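Local coordinates for sister chromatid cohesion protein (Chaetomium thermophilum, PDB 5T8V) that probably helps to load the cohesin ring onto chromatin, this chain being the C-terminal, HEAT-repeat part of the Scc2 loader, at residues 860-865 and 890-895; 870-875 and 879-884; 904-909 and 930-935; 911-916 and 923-928; 940-945 and 985-990. All coordinates share one frame; numbering follows the deposited sequence.

Contact 1: 860-865 and 890-895; sequences EQLRLL and RVLPQL
Leu862 and Val891 meet tip to tip where two parts of the HEAT-repeat array of the Scc2 C-terminal domain come together: the short, weakly bonded helix at 860-862 and the end of helix 878-891. Leucine suits its place because its forked end offers two methyl groups at once. Both straddle one branch of the valine, CD1 of Leu862 lying 3.7 Å and its CD2 3.6 Å from CG1 of Val891. That branch is brought forward by the first torsion of the valine, which sets CG1 opposite the backbone N (chi1 174°). Beta-branched Val891 is short and stiff, so its methyl is placed by this single rotation, and the side chain also touches Ala850 and Phe857.

Just beyond Val891 the helix tightens into a 3-10 segment, with Gln894 N bonded to Val891 O. Leu892, the first residue of this segment, lies beside the same site, and although its CB does not point at Leu862, the end of its longer chain comes nearer and adds a third apolar group. Leu892 also reaches Ile932 of helix 919-935. The site is buried, and no hydrogen bond spans the two segments; the carbonyl of Leu862 is instead taken up by the hydroxyl of Tyr888, one turn earlier on helix 878-891. The methyl CD1 of Leu892 stands 4.1 Å from CD2 of Leu862.

Contact 2: 870-875 and 879-884; sequences ASIGTS and TVSRAV
The helix-to-helix turn between helix 866-870 and helix 878-891, a short connection within the HEAT-repeat array, folds back so that Ile872 lies against Ser881 and Val884. The nearest alpha carbons, those of Ile872 and Ser881, are 6.0 Å apart, a spacing that a small residue such as serine allows. CG1 of Ile872 rests 3.9 Å from OG of Ser881 and 4.1 Å from its CB, a contact of hydrocarbon with hydroxyl and not a hydrogen bond. The long branch of the isoleucine is set opposite its own carbonyl carbon (chi1 -72°) and then extends, carrying CD1 to within 4.4 Å of CG2 of Val884, one turn further along the helix.

Ser875, where the connection approaches the helix again, lies at the border of this patch. The hydroxyl of Ser881 makes a weak hydrogen bond with the carbonyl of Asp877, just before the helix, while Leu910 packs on Ile872 and Leu921 on Ser881. With its polar group engaged, if weakly, by the backbone, the small Ser881 can probably accept a hydrocarbon neighbour: between 870-875 and 879-884 there is packing and no hydrogen bond.

Contact 3: 904-909 and 930-935; sequences TDVRKE and WIISTL
Arg907 reaches from helix 900-910 to Ile932 and Ser933 of helix 919-935, a roughly antiparallel pair of the kind from which HEAT-repeat arrays are built. Over these segments the axes come within 9.9 Å, with 148° between their directions, and the side chains between them are buried.

The apolar part of the interface centres on Ile932. Its CG2 branch lies 3.9 Å from CB of Arg907, so the aliphatic root of the arginine serves as hydrophobic surface, and its CD1 points to CG1 of Val906 at 4.3 Å. Two beta-branched side chains suit this place, being bulky close to the backbone, and so able to meet between the helices; Leu903 also packs on Ile932.

The polar part is a single hydrogen bond, from NH1 of Arg907 to OG of Ser933, 3.0 Å long and well bent, with an N-H...O angle of 136°. The serine oxygen sits at the edge of the guanidinium, close to its plane. After an extended start the arginine chain bends at chi3 (64°), which turns the group along the neighbouring helix. Its strongest polar partner lies outside the two segments, where NH2 bonds to the hydroxyl of Thr938, and Pro941 packs against the side chain. Ser933 OG is also bonded to the carbonyl of Leu929 in its own helix.

Two hydroxyls thus hold the guanidinium in orientation, and a hydroxyl already tied to a helix carbonyl should be a somewhat better acceptor. The arginine serves as a mixed group here: its aliphatic base packs on Ile932, and its guanidinium bonds to Ser933 and to Thr938 just past the helix.

Contact 4: 911-916 and 923-928; sequences LPVVAK and DDVMAC
Val913 and Val914 touch Val925 and Met926 through their branch methyls, closing the linker that follows helix 900-910 onto helix 919-935, the next helix of the HEAT-repeat array. The backbones are not tightly apposed: the nearest alpha carbons, those of Val914 and Met926, are 7.7 Å apart, and side chains bridge the interval.

Apolar packing is the whole of the direct interaction, and it runs in two pairs. CG2 of Val913 meets CG2 of Val925 at 4.2 Å, methyl against methyl, while CG1 of Val914 faces CE of Met926 at 4.4 Å. The valines are short and rigid, whereas the methionine is long and pliable. Its chain leaves with CG opposite the backbone N (chi1 -176°) and then folds at its next two torsions, curling the terminal methyl round toward the linker. Leu910 also packs on Val925, and Ile979, Leu922 and Leu929 on Val914.

Backbone bonds shape the linker itself. Residues 912-915 form a 3-10 segment, in which Val914 N bonds to Leu911 O at 2.9 Å and Lys916 N to Val913 O at 3.2 Å. Pro912, which has no N-H to give, fits the opening of such a turn. The carbonyl of Val914 is bonded to Arg975 of helix 969-986.

On the side of the helix that faces helix 878-891, the buried carboxylate of Asp924 makes salt bridges to Arg882 and Arg889. The polar links therefore run to helices 878-891 and 969-986, while the linker is held to helix 919-935 by modest contacts that lack directional bonds and rest on the fit of apolar side chains.

Contact 5: 940-945 and 985-990; sequences EPLARL and KHCNLD
Helix 940-960 opens with a turn that sets Leu942 and Ala943 against the chain leaving helix 969-986, which quits helical geometry at Cys987 and makes an inverse gamma turn centred on Leu989. The closest alpha carbons, of Ala943 and Leu989, are 7.2 Å apart.

Leu989 makes its share of the contact through one methyl. With CG set opposite the carbonyl carbon (chi1 -60°), the side chain extends to the helix surface and lays CD1 on the backbone, 3.5 Å from N of Ala943. The same methyl is 3.8 Å from CB of Ala943 and 4.2 Å from CB of Leu942. Alanine suits this place because its single carbon lets a leucine come down to the helix wall. Leu942 in turn stretches to Cys987, its CD1 4.4 Å from CB of the cysteine, a small buried side chain at the first residue to leave the helix. The side-chain contacts are apolar, and no hydrogen bond joins the segments.

A third helix completes the packing: Leu929 and Ser933 of helix 919-935 touch Leu942, and Trp930 of that helix lies on Cys987. The contact therefore sits where the start of helix 940-960, the end of helix 969-986 and helix 919-935 converge.

Overall arrangement
From the N terminus, contact 1 closes the first loop, from 860-865 to 890-895, and contact 2 is nested inside it, both drawing on helix 878-891. Contact 3 then closes a second loop, with contact 4 nested within and helix 919-935 shared. Contact 5 closes a third, from 940-945 to 985-990. The three outer loops follow in series and none cross. Side chains join contact 1 to contact 3, contact 2 to contact 4, and contact 5 to both contacts 3 and 4. Helix 919-935 thus takes part in contacts 3 and 4 and touches contacts 1, 2 and 5, while contacts 1 and 5, with centres about 23 Å apart, do not touch.

Contact 1: 860-865 and 890-895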
# COMPACT_ATOMS: atom_id res chain seq x y z
N GLU A 860 -31.98 6.49 46.03
CA GLU A 860 -32.84 5.32 45.82
C GLU A 860 -32.06 4.15 45.24
O GLU A 860 -32.33 2.99 45.57
CB GLU A 860 -34.01 5.69 44.90
CG GLU A 860 -35.00 6.67 45.52
CD GLU A 860 -35.76 6.08 46.69
OE1 GLU A 860 -35.58 4.87 46.97
OE2 GLU A 860 -36.54 6.81 47.34
N GLN A 861 -31.09 4.43 44.37
CA GLN A 861 -30.30 3.37 43.77
C GLN A 861 -29.10 2.97 44.61
O GLN A 861 -28.49 1.93 44.34
CB GLN A 861 -29.85 3.78 42.36
CG GLN A 861 -29.12 5.12 42.26
CD GLN A 861 -28.90 5.59 40.83
OE1 GLN A 861 -28.15 6.53 40.60
NE2 GLN A 861 -29.57 4.97 39.86
N LEU A 862 -28.74 3.76 45.62
CA LEU A 862 -27.85 3.26 46.66
C LEU A 862 -28.56 2.28 47.58
O LEU A 862 -27.90 1.45 48.21
CB LEU A 862 -27.28 4.42 47.48
CG LEU A 862 -25.93 4.96 47.00
CD1 LEU A 862 -26.02 5.45 45.56
CD2 LEU A 862 -25.46 6.08 47.92
N ARG A 863 -29.89 2.36 47.66
CA ARG A 863 -30.66 1.40 48.44
C ARG A 863 -30.72 0.04 47.76
O ARG A 863 -30.94 -0.97 48.45
CB ARG A 863 -32.07 1.94 48.66
CG ARG A 863 -32.93 1.11 49.59
CD ARG A 863 -34.34 1.68 49.69
NE ARG A 863 -35.02 1.67 48.40
CZ ARG A 863 -36.21 2.23 48.17
NH1 ARG A 863 -36.85 2.86 49.15
NH2 ARG A 863 -36.75 2.17 46.96
N LEU A 864 -30.53 -0.02 46.44
CA LEU A 864 -30.52 -1.30 45.75
C LEU A 864 -29.24 -2.07 46.04
O LEU A 864 -29.25 -3.31 46.03
CB LEU A 864 -30.69 -1.10 44.25
CG LEU A 864 -31.89 -0.26 43.82
CD1 LEU A 864 -31.98 -0.21 42.30
CD2 LEU A 864 -33.19 -0.80 44.41
N LEU A 865 -28.14 -1.37 46.30
CA LEU A 865 -26.91 -2.01 46.74
C LEU A 865 -26.95 -2.40 48.21
O LEU A 865 -26.05 -3.12 48.67
CB LEU A 865 -25.72 -1.08 46.50
CG LEU A 865 -25.55 -0.56 45.07
CD1 LEU A 865 -24.38 0.41 44.99
CD2 LEU A 865 -25.36 -1.70 44.08
N ARG A 890 -17.74 7.28 47.51
CA ARG A 890 -17.71 8.42 46.60
C ARG A 890 -19.05 9.14 46.55
O ARG A 890 -19.09 10.38 46.50
CB ARG A 890 -17.31 7.96 45.20
CG ARG A 890 -15.89 7.41 45.10
CD ARG A 890 -14.86 8.53 45.11
NE ARG A 890 -13.51 8.04 44.83
CZ ARG A 890 -12.63 7.66 45.76
NH1 ARG A 890 -12.93 7.72 47.05
NH2 ARG A 890 -11.43 7.23 45.39
N VAL A 891 -20.15 8.39 46.56
CA VAL A 891 -21.47 8.99 46.37
C VAL A 891 -21.97 9.61 47.66
O VAL A 891 -22.33 10.80 47.71
CB VAL A 891 -22.47 7.94 45.85
CG1 VAL A 891 -23.88 8.52 45.78
CG2 VAL A 891 -22.03 7.43 44.48
N LEU A 892 -22.03 8.82 48.73
CA LEU A 892 -22.77 9.22 49.92
C LEU A 892 -22.41 10.60 50.45
O LEU A 892 -23.33 11.32 50.87
CB LEU A 892 -22.57 8.15 51.00
CG LEU A 892 -23.66 8.00 52.07
CD1 LEU A 892 -25.07 8.04 51.50
CD2 LEU A 892 -23.43 6.69 52.80
N PRO A 893 -21.15 11.04 50.47
CA PRO A 893 -20.87 12.42 50.90
C PRO A 893 -21.45 13.48 49.98
O PRO A 893 -21.42 14.67 50.34
CB PRO A 893 -19.34 12.48 50.93
CG PRO A 893 -18.88 11.36 50.08
CD PRO A 893 -19.91 10.29 50.22
N GLN A 894 -21.98 13.10 48.82
CA GLN A 894 -22.59 14.05 47.90
C GLN A 894 -24.06 14.31 48.20
O GLN A 894 -24.58 15.37 47.84
CB GLN A 894 -22.44 13.56 46.46
CG GLN A 894 -23.15 14.41 45.40
CD GLN A 894 -24.43 13.79 44.89
OE1 GLN A 894 -24.74 12.63 45.18
NE2 GLN A 894 -25.19 14.55 44.10
N LEU A 895 -24.74 13.37 48.87
CA LEU A 895 -26.14 13.57 49.21
C LEU A 895 -26.30 14.81 50.10
O LEU A 895 -25.37 15.24 50.79
CB LEU A 895 -26.70 12.34 49.93
CG LEU A 895 -26.71 11.02 49.16
CD1 LEU A 895 -27.53 9.98 49.92
CD2 LEU A 895 -27.26 11.19 47.75

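Contact 2: 870-875 and 879-884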
# COMPACT_ATOMS: atom_id res chain seq x y z
N ALA A 870 -24.71 -5.87 53.67
CA ALA A 870 -24.95 -6.79 54.78
C ALA A 870 -24.18 -8.09 54.61
O ALA A 870 -23.80 -8.72 55.61
CB ALA A 870 -26.45 -7.07 54.90
N SER A 871 -23.93 -8.51 53.37
CA SER A 871 -23.26 -9.77 53.10
C SER A 871 -21.75 -9.62 52.97
O SER A 871 -21.07 -10.62 52.71
CB SER A 871 -23.82 -10.40 51.82
OG SER A 871 -23.66 -9.54 50.71
N ILE A 872 -21.20 -8.41 53.14
CA ILE A 872 -19.75 -8.23 53.04
C ILE A 872 -19.03 -9.14 54.03
O ILE A 872 -17.90 -9.57 53.78
CB ILE A 872 -19.38 -6.75 53.27
CG1 ILE A 872 -19.80 -5.91 52.06
CG2 ILE A 872 -17.88 -6.59 53.52
CD1 ILE A 872 -19.67 -4.42 52.25
N GLY A 873 -19.67 -9.45 55.16
CA GLY A 873 -19.00 -10.20 56.21
C GLY A 873 -18.46 -11.54 55.76
O GLY A 873 -17.41 -11.98 56.24
N THR A 874 -19.15 -12.20 54.83
CA THR A 874 -18.76 -13.55 54.43
C THR A 874 -18.77 -13.73 52.92
O THR A 874 -18.03 -14.57 52.39
CB THR A 874 -19.69 -14.58 55.08
OG1 THR A 874 -19.71 -14.38 56.50
CG2 THR A 874 -19.23 -16.00 54.76
N SER A 875 -19.59 -12.95 52.21
CA SER A 875 -19.65 -13.04 50.76
C SER A 875 -18.24 -13.04 50.18
O SER A 875 -17.53 -12.03 50.26
CB SER A 875 -20.47 -11.89 50.17
OG SER A 875 -20.48 -11.94 48.75
N THR A 879 -14.78 -8.57 44.67
CA THR A 879 -14.95 -7.53 43.67
C THR A 879 -16.22 -6.72 43.92
O THR A 879 -16.18 -5.49 44.02
CB THR A 879 -15.00 -8.16 42.28
OG1 THR A 879 -13.85 -9.01 42.10
CG2 THR A 879 -15.01 -7.10 41.19
N VAL A 880 -17.36 -7.40 44.04
CA VAL A 880 -18.63 -6.72 44.28
C VAL A 880 -18.56 -5.90 45.56
O VAL A 880 -19.04 -4.76 45.62
CB VAL A 880 -19.79 -7.74 44.32
CG1 VAL A 880 -19.49 -8.88 45.28
CG2 VAL A 880 -21.10 -7.06 44.69
N SER A 881 -17.96 -6.47 46.62
CA SER A 881 -17.90 -5.77 47.90
C SER A 881 -17.13 -4.47 47.78
O SER A 881 -17.63 -3.39 48.13
CB SER A 881 -17.27 -6.68 48.95
OG SER A 881 -18.04 -7.86 49.13
N ARG A 882 -15.89 -4.54 47.28
CA ARG A 882 -15.10 -3.33 47.09
C ARG A 882 -15.84 -2.34 46.20
O ARG A 882 -15.82 -1.13 46.46
CB ARG A 882 -13.74 -3.67 46.49
CG ARG A 882 -12.69 -2.58 46.69
CD ARG A 882 -11.31 -3.03 46.23
NE ARG A 882 -11.00 -2.54 44.89
CZ ARG A 882 -10.37 -1.39 44.62
NH1 ARG A 882 -10.14 -1.05 43.36
NH2 ARG A 882 -9.98 -0.59 45.61
N ALA A 883 -16.53 -2.84 45.17
CA ALA A 883 -17.30 -1.96 44.30
C ALA A 883 -18.33 -1.17 45.09
O ALA A 883 -18.38 0.07 45.01
CB ALA A 883 -17.97 -2.77 43.19
N VAL A 884 -19.17 -1.86 45.86
CA VAL A 884 -20.26 -1.17 46.55
C VAL A 884 -19.72 -0.23 47.62
O VAL A 884 -20.21 0.89 47.78
CB VAL A 884 -21.28 -2.18 47.12
CG1 VAL A 884 -21.87 -3.03 46.01
CG2 VAL A 884 -20.65 -3.05 48.19

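Contact 3: 904-909 and 930-935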
# COMPACT_ATOMS: atom_id res chain seq x y z
N THR A 904 -26.46 5.41 59.93
CA THR A 904 -26.26 4.66 61.16
C THR A 904 -26.33 3.15 60.91
O THR A 904 -25.42 2.41 61.29
CB THR A 904 -27.31 5.08 62.20
OG1 THR A 904 -27.18 6.48 62.46
CG2 THR A 904 -27.14 4.31 63.50
N ASP A 905 -27.40 2.70 60.27
CA ASP A 905 -27.55 1.27 59.99
C ASP A 905 -26.38 0.74 59.18
O ASP A 905 -25.81 -0.30 59.50
CB ASP A 905 -28.87 1.02 59.26
CG ASP A 905 -30.08 1.33 60.11
OD1 ASP A 905 -30.00 1.18 61.35
OD2 ASP A 905 -31.12 1.74 59.54
N VAL A 906 -26.01 1.46 58.11
CA VAL A 906 -24.90 1.02 57.27
C VAL A 906 -23.64 0.83 58.10
O VAL A 906 -22.94 -0.19 57.98
CB VAL A 906 -24.67 2.01 56.11
CG1 VAL A 906 -23.36 1.71 55.39
CG2 VAL A 906 -25.83 1.95 55.13
N ARG A 907 -23.33 1.79 58.97
CA ARG A 907 -22.14 1.66 59.80
C ARG A 907 -22.24 0.45 60.72
O ARG A 907 -21.28 -0.32 60.85
CB ARG A 907 -21.92 2.93 60.63
CG ARG A 907 -20.72 2.83 61.57
CD ARG A 907 -20.32 4.19 62.11
NE ARG A 907 -21.36 4.78 62.94
CZ ARG A 907 -21.26 5.97 63.53
NH1 ARG A 907 -20.15 6.70 63.39
NH2 ARG A 907 -22.26 6.43 64.26
N LYS A 908 -23.40 0.26 61.36
CA LYS A 908 -23.54 -0.88 62.27
C LYS A 908 -23.40 -2.21 61.54
O LYS A 908 -22.91 -3.18 62.12
CB LYS A 908 -24.89 -0.81 63.00
CG LYS A 908 -24.87 0.09 64.23
CD LYS A 908 -26.09 -0.15 65.11
CE LYS A 908 -27.04 1.04 65.11
NZ LYS A 908 -26.55 2.16 65.97
N GLU A 909 -23.82 -2.27 60.27
CA GLU A 909 -23.64 -3.48 59.47
C GLU A 909 -22.26 -3.57 58.84
O GLU A 909 -21.91 -4.63 58.31
CB GLU A 909 -24.70 -3.54 58.36
CG GLU A 909 -26.13 -3.52 58.85
CD GLU A 909 -27.14 -3.62 57.72
OE1 GLU A 909 -26.70 -3.74 56.55
OE2 GLU A 909 -28.35 -3.57 58.00
N TRP A 930 -15.16 6.09 57.97
CA TRP A 930 -14.83 7.47 58.31
C TRP A 930 -15.83 8.44 57.69
O TRP A 930 -16.32 9.35 58.37
CB TRP A 930 -13.41 7.79 57.84
CG TRP A 930 -13.03 9.24 58.00
CD1 TRP A 930 -12.65 10.10 57.01
CD2 TRP A 930 -12.99 10.00 59.22
NE1 TRP A 930 -12.37 11.34 57.53
CE2 TRP A 930 -12.58 11.31 58.88
CE3 TRP A 930 -13.27 9.71 60.55
CZ2 TRP A 930 -12.44 12.31 59.83
CZ3 TRP A 930 -13.13 10.71 61.50
CH2 TRP A 930 -12.71 12.00 61.13
N ILE A 931 -16.15 8.25 56.41
CA ILE A 931 -17.11 9.12 55.75
C ILE A 931 -18.43 9.13 56.51
O ILE A 931 -18.91 10.18 56.96
CB ILE A 931 -17.31 8.69 54.28
CG1 ILE A 931 -16.00 8.84 53.49
CG2 ILE A 931 -18.43 9.47 53.62
CD1 ILE A 931 -15.51 10.27 53.35
N ILE A 932 -19.04 7.95 56.66
CA ILE A 932 -20.29 7.84 57.42
C ILE A 932 -20.18 8.62 58.72
O ILE A 932 -21.11 9.34 59.11
CB ILE A 932 -20.62 6.36 57.69
CG1 ILE A 932 -20.84 5.59 56.38
CG2 ILE A 932 -21.85 6.24 58.60
CD1 ILE A 932 -22.16 5.88 55.69
N SER A 933 -19.06 8.47 59.43
CA SER A 933 -18.91 9.13 60.72
C SER A 933 -18.86 10.65 60.58
O SER A 933 -19.32 11.36 61.47
CB SER A 933 -17.66 8.61 61.43
OG SER A 933 -17.78 7.23 61.71
N THR A 934 -18.30 11.16 59.48
CA THR A 934 -18.27 12.60 59.29
C THR A 934 -19.65 13.14 58.95
O THR A 934 -20.05 14.20 59.45
CB THR A 934 -17.26 12.99 58.20
OG1 THR A 934 -17.61 12.33 56.97
CG2 THR A 934 -15.85 12.59 58.61
N LEU A 935 -20.40 12.44 58.09
CA LEU A 935 -21.77 12.85 57.81
C LEU A 935 -22.61 12.83 59.08
O LEU A 935 -23.31 13.80 59.40
CB LEU A 935 -22.39 11.96 56.74
CG LEU A 935 -21.97 12.28 55.30
CD1 LEU A 935 -21.00 11.24 54.79
CD2 LEU A 935 -23.18 12.39 54.39

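Contact 4: 911-916 and 923-928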
# COMPACT_ATOMS: atom_id res chain seq x y z
N LEU A 911 -19.18 -2.28 60.39
CA LEU A 911 -18.06 -2.29 61.31
C LEU A 911 -17.57 -3.70 61.61
O LEU A 911 -16.36 -3.96 61.52
CB LEU A 911 -18.43 -1.58 62.61
CG LEU A 911 -17.25 -1.32 63.54
CD1 LEU A 911 -17.35 0.07 64.16
CD2 LEU A 911 -17.16 -2.39 64.63
N PRO A 912 -18.44 -4.65 61.97
CA PRO A 912 -17.93 -5.97 62.36
C PRO A 912 -17.11 -6.66 61.29
O PRO A 912 -16.23 -7.47 61.62
CB PRO A 912 -19.21 -6.76 62.68
CG PRO A 912 -20.32 -6.00 62.05
CD PRO A 912 -19.91 -4.57 62.09
N VAL A 913 -17.35 -6.37 60.00
CA VAL A 913 -16.57 -7.00 58.94
C VAL A 913 -15.12 -6.57 58.95
O VAL A 913 -14.29 -7.20 58.28
CB VAL A 913 -17.17 -6.69 57.55
CG1 VAL A 913 -18.68 -6.96 57.53
CG2 VAL A 913 -16.88 -5.25 57.12
N VAL A 914 -14.78 -5.52 59.70
CA VAL A 914 -13.40 -5.07 59.81
C VAL A 914 -12.49 -6.18 60.32
O VAL A 914 -11.28 -6.16 60.05
CB VAL A 914 -13.33 -3.84 60.74
CG1 VAL A 914 -11.90 -3.55 61.17
CG2 VAL A 914 -13.93 -2.63 60.03
N ALA A 915 -13.03 -7.15 61.05
CA ALA A 915 -12.23 -8.16 61.73
C ALA A 915 -11.94 -9.39 60.87
O ALA A 915 -11.33 -10.34 61.37
CB ALA A 915 -12.93 -8.60 63.02
N LYS A 916 -12.35 -9.40 59.60
CA LYS A 916 -12.18 -10.58 58.76
C LYS A 916 -11.68 -10.22 57.37
O LYS A 916 -10.71 -10.80 56.87
CB LYS A 916 -13.50 -11.35 58.65
CG LYS A 916 -14.12 -11.72 59.98
CD LYS A 916 -15.37 -12.57 59.79
CE LYS A 916 -15.99 -12.96 61.12
NZ LYS A 916 -17.17 -13.86 60.95
N ASP A 923 -9.39 -1.35 53.25
CA ASP A 923 -9.08 0.04 52.95
C ASP A 923 -10.34 0.82 52.59
O ASP A 923 -10.70 1.81 53.25
CB ASP A 923 -8.05 0.10 51.82
CG ASP A 923 -7.36 1.45 51.72
OD1 ASP A 923 -8.07 2.46 51.57
OD2 ASP A 923 -6.12 1.48 51.78
N ASP A 924 -11.04 0.38 51.55
CA ASP A 924 -12.22 1.10 51.09
C ASP A 924 -13.32 1.10 52.14
O ASP A 924 -14.05 2.09 52.29
CB ASP A 924 -12.72 0.51 49.78
CG ASP A 924 -11.70 0.60 48.66
OD1 ASP A 924 -11.54 1.70 48.10
OD2 ASP A 924 -11.05 -0.42 48.35
N VAL A 925 -13.46 0.00 52.89
CA VAL A 925 -14.52 -0.05 53.90
C VAL A 925 -14.18 0.86 55.08
O VAL A 925 -15.07 1.47 55.68
CB VAL A 925 -14.78 -1.49 54.37
CG1 VAL A 925 -13.59 -2.04 55.07
CG2 VAL A 925 -15.98 -1.54 55.28
N MET A 926 -12.90 0.95 55.44
CA MET A 926 -12.50 1.86 56.51
C MET A 926 -12.74 3.30 56.09
O MET A 926 -13.28 4.11 56.86
CB MET A 926 -11.04 1.63 56.88
CG MET A 926 -10.55 2.49 58.05
SD MET A 926 -11.39 2.12 59.61
CE MET A 926 -10.67 0.53 60.02
N ALA A 927 -12.34 3.65 54.86
CA ALA A 927 -12.66 4.97 54.32
C ALA A 927 -14.16 5.24 54.42
O ALA A 927 -14.58 6.31 54.88
CB ALA A 927 -12.19 5.07 52.87
N CYS A 928 -14.97 4.27 53.99
CA CYS A 928 -16.42 4.44 54.05
C CYS A 928 -16.88 4.68 55.49
O CYS A 928 -17.75 5.53 55.73
CB CYS A 928 -17.11 3.22 53.45
SG CYS A 928 -18.87 3.44 53.13

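Contact 5: 940-945 and 985-990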
# COMPACT_ATOMS: atom_id res chain seq x y z
N GLU A 940 -17.68 7.86 68.30
CA GLU A 940 -17.35 6.91 69.36
C GLU A 940 -17.22 5.47 68.88
O GLU A 940 -16.37 4.75 69.41
CB GLU A 940 -18.39 7.01 70.48
CG GLU A 940 -18.09 6.13 71.69
CD GLU A 940 -18.62 4.71 71.54
OE1 GLU A 940 -19.62 4.51 70.82
OE2 GLU A 940 -18.04 3.79 72.15
N PRO A 941 -18.02 4.97 67.92
CA PRO A 941 -17.81 3.58 67.48
C PRO A 941 -16.43 3.35 66.89
O PRO A 941 -15.79 2.33 67.20
CB PRO A 941 -18.92 3.36 66.45
CG PRO A 941 -19.48 4.71 66.15
CD PRO A 941 -19.26 5.54 67.36
N LEU A 942 -15.94 4.26 66.05
CA LEU A 942 -14.59 4.14 65.52
C LEU A 942 -13.56 4.15 66.64
O LEU A 942 -12.70 3.27 66.73
CB LEU A 942 -14.31 5.26 64.52
CG LEU A 942 -15.00 5.14 63.16
CD1 LEU A 942 -14.80 6.41 62.35
CD2 LEU A 942 -14.48 3.94 62.40
N ALA A 943 -13.63 5.16 67.52
CA ALA A 943 -12.71 5.22 68.65
C ALA A 943 -12.73 3.93 69.45
O ALA A 943 -11.69 3.45 69.91
CB ALA A 943 -13.07 6.41 69.55
N ARG A 944 -13.92 3.33 69.61
CA ARG A 944 -14.03 2.07 70.33
C ARG A 944 -13.30 0.96 69.58
O ARG A 944 -12.62 0.13 70.19
CB ARG A 944 -15.50 1.71 70.52
CG ARG A 944 -15.75 0.44 71.31
CD ARG A 944 -17.24 0.13 71.40
NE ARG A 944 -17.83 -0.07 70.07
CZ ARG A 944 -19.13 -0.27 69.85
NH1 ARG A 944 -19.99 -0.30 70.86
NH2 ARG A 944 -19.57 -0.44 68.61
N LEU A 945 -13.43 0.93 68.25
CA LEU A 945 -12.71 -0.06 67.46
C LEU A 945 -11.20 0.09 67.64
O LEU A 945 -10.49 -0.89 67.92
CB LEU A 945 -13.10 0.08 65.99
CG LEU A 945 -12.40 -0.82 64.98
CD1 LEU A 945 -12.54 -2.28 65.35
CD2 LEU A 945 -12.96 -0.55 63.59
N LYS A 985 -4.76 5.59 58.83
CA LYS A 985 -4.64 6.07 57.45
C LYS A 985 -5.82 6.95 57.07
O LYS A 985 -5.64 8.03 56.50
CB LYS A 985 -4.51 4.89 56.49
CG LYS A 985 -4.42 5.31 55.02
CD LYS A 985 -4.14 4.12 54.12
CE LYS A 985 -4.09 4.52 52.66
NZ LYS A 985 -3.19 3.64 51.86
N HIS A 986 -7.04 6.50 57.36
CA HIS A 986 -8.24 7.18 56.88
C HIS A 986 -8.86 8.11 57.91
O HIS A 986 -9.22 9.24 57.58
CB HIS A 986 -9.27 6.14 56.43
CG HIS A 986 -8.84 5.34 55.25
ND1 HIS A 986 -8.96 5.79 53.95
CD2 HIS A 986 -8.27 4.11 55.16
CE1 HIS A 986 -8.49 4.89 53.12
NE2 HIS A 986 -8.06 3.85 53.83
N CYS A 987 -9.01 7.66 59.15
CA CYS A 987 -9.71 8.41 60.19
C CYS A 987 -8.73 8.73 61.31
O CYS A 987 -8.31 7.83 62.05
CB CYS A 987 -10.90 7.62 60.72
SG CYS A 987 -10.58 5.88 61.00
N ASN A 988 -8.38 10.00 61.45
CA ASN A 988 -7.52 10.46 62.54
C ASN A 988 -8.41 11.11 63.59
O ASN A 988 -8.93 12.21 63.38
CB ASN A 988 -6.45 11.42 62.03
CG ASN A 988 -5.13 11.27 62.77
OD1 ASN A 988 -4.84 10.21 63.32
ND2 ASN A 988 -4.33 12.33 62.77
N LEU A 989 -8.58 10.44 64.72
CA LEU A 989 -9.45 10.91 65.80
C LEU A 989 -8.70 11.80 66.78
O LEU A 989 -8.76 11.62 67.99
CB LEU A 989 -10.06 9.71 66.51
CG LEU A 989 -10.91 8.78 65.64
CD1 LEU A 989 -11.27 7.51 66.40
CD2 LEU A 989 -12.18 9.48 65.17
N ASP A 990 -7.99 12.80 66.24
CA ASP A 990 -7.24 13.71 67.10
C ASP A 990 -8.17 14.60 67.91
O ASP A 990 -7.80 15.05 69.00
CB ASP A 990 -6.30 14.57 66.26
CG ASP A 990 -5.27 13.75 65.52
OD1 ASP A 990 -5.05 12.58 65.90
OD2 ASP A 990 -4.67 14.27 64.55